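Local coordinates for tRNA nucleotidyl transferase-related protein (Thermotoga maritima, PDB 3H38) that probably adds the CCA end to tRNA as a nucleotidyltransferase, using CTP and ATP with magnesium, the chain being the CCA-adding part of a longer protein, at residues Q219-E222 / K223-E226. Residues are numbered along the deposited sequence; the frame is centred on the assembly and turned at random.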
# COMPACT_ATOMS: atom_id res chain seq x y z
N GLN A 219 5.75 0.93 -5.77
CA GLN A 219 5.87 0.59 -4.39
C GLN A 219 5.41 1.73 -3.49
O GLN A 219 4.83 1.48 -2.43
CB GLN A 219 7.30 0.17 -4.05
CG GLN A 219 7.39 -0.23 -2.59
CD GLN A 219 8.62 0.33 -1.91
OE1 GLN A 219 8.54 1.34 -1.19
NE2 GLN A 219 9.77 -0.31 -2.14
N GLU A 220 5.67 2.97 -3.89
CA GLU A 220 5.18 4.10 -3.11
C GLU A 220 3.65 4.18 -3.26
O GLU A 220 2.93 4.65 -2.38
CB GLU A 220 5.85 5.40 -3.52
CG GLU A 220 7.33 5.52 -3.08
CD GLU A 220 7.56 5.34 -1.57
OE1 GLU A 220 6.73 5.82 -0.78
OE2 GLU A 220 8.57 4.72 -1.17
N LEU A 221 3.16 3.68 -4.39
CA LEU A 221 1.73 3.62 -4.62
C LEU A 221 1.06 2.61 -3.72
O LEU A 221 0.06 2.93 -3.09
CB LEU A 221 1.43 3.31 -6.08
CG LEU A 221 0.68 4.36 -6.91
CD1 LEU A 221 0.61 5.72 -6.22
CD2 LEU A 221 1.30 4.50 -8.31
N GLU A 222 1.58 1.39 -3.64
CA GLU A 222 0.96 0.40 -2.77
C GLU A 222 0.94 0.95 -1.35
O GLU A 222 -0.02 0.79 -0.59
CB GLU A 222 1.68 -0.95 -2.86
CG GLU A 222 1.39 -1.71 -4.14
CD GLU A 222 2.59 -2.46 -4.70
OE1 GLU A 222 3.75 -2.10 -4.37
OE2 GLU A 222 2.37 -3.42 -5.48
N LYS A 223 2.01 1.62 -0.99
CA LYS A 223 2.15 2.16 0.34
C LYS A 223 1.12 3.21 0.65
O LYS A 223 0.50 3.16 1.67
CB LYS A 223 3.53 2.77 0.47
CG LYS A 223 4.36 2.26 1.56
CD LYS A 223 5.75 2.40 1.07
CE LYS A 223 6.77 2.06 2.08
NZ LYS A 223 8.09 2.53 1.58
N ILE A 224 0.89 4.13 -0.26
CA ILE A 224 -0.29 4.99 -0.18
C ILE A 224 -1.58 4.19 0.03
O ILE A 224 -2.40 4.53 0.89
CB ILE A 224 -0.47 5.86 -1.42
CG1 ILE A 224 0.32 7.16 -1.28
CG2 ILE A 224 -1.95 6.19 -1.61
CD1 ILE A 224 0.47 7.89 -2.59
N LEU A 225 -1.76 3.11 -0.73
CA LEU A 225 -3.01 2.36 -0.66
C LEU A 225 -3.23 1.74 0.70
O LEU A 225 -4.36 1.59 1.14
CB LEU A 225 -3.08 1.30 -1.77
CG LEU A 225 -2.99 2.03 -3.12
CD1 LEU A 225 -3.28 1.15 -4.33
CD2 LEU A 225 -3.92 3.24 -3.08
N GLU A 226 -2.15 1.43 1.38
CA GLU A 226 -2.27 0.83 2.68
C GLU A 226 -2.34 1.86 3.78
O GLU A 226 -2.41 1.51 4.91
CB GLU A 226 -1.11 -0.14 2.95
CG GLU A 226 -1.04 -1.38 2.10
CD GLU A 226 -2.38 -1.84 1.59
OE1 GLU A 226 -2.54 -1.93 0.37
OE2 GLU A 226 -3.25 -2.15 2.41
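K223 reaches back along its own helix and sets its ammonium group against the side chains of Q219 and E220. Its CB starts over the backbone, 3.4 Å from Q219 O and close to E220 O. CG stays farther off, and CD lies 3.7 Å from both Q219 O and Q219 OE1. CE passes OE1, and NZ then hydrogen-bonds to Q219 OE1 at 3.0 Å. NZ is tilted 31° from the plane of that amide. Beyond CG the chain is extended and runs side by side with Q219, pointing the same way. Q219 has CG anti to its own N (chi1 -178°) and bends at chi2, which brings OE1 to the lysine. E220 flanks NZ too, with a longer salt bridge of 3.5 Å from its OE2.

These residues sit in the last turns of helix 214-225, in the probable RNA-binding region of the tRNA nucleotidyltransferase/poly(A) polymerase family. E220 is buried and also forms salt bridges to R183 and R180 of helix 177-187. Both arginines bind the incoming nucleotide in other structures of this protein. E220 probably acts as a second-shell acid that positions them. The K223 side chain also touches both arginines.

Backbone i+4 to i hydrogen bonds hold the turn together. I224 N to E220 O is the straightest, with an N-H...O angle of 172°. On the buried side, L221 CD1 meets I224 CD1 at 4.2 Å. L221 also touches L179, while I224 packs on S233 and M237 of helix 230-239. L225 CG lies 3.2 Å from L221 O, and L225 leans on F280 and V283 of helix 279-287.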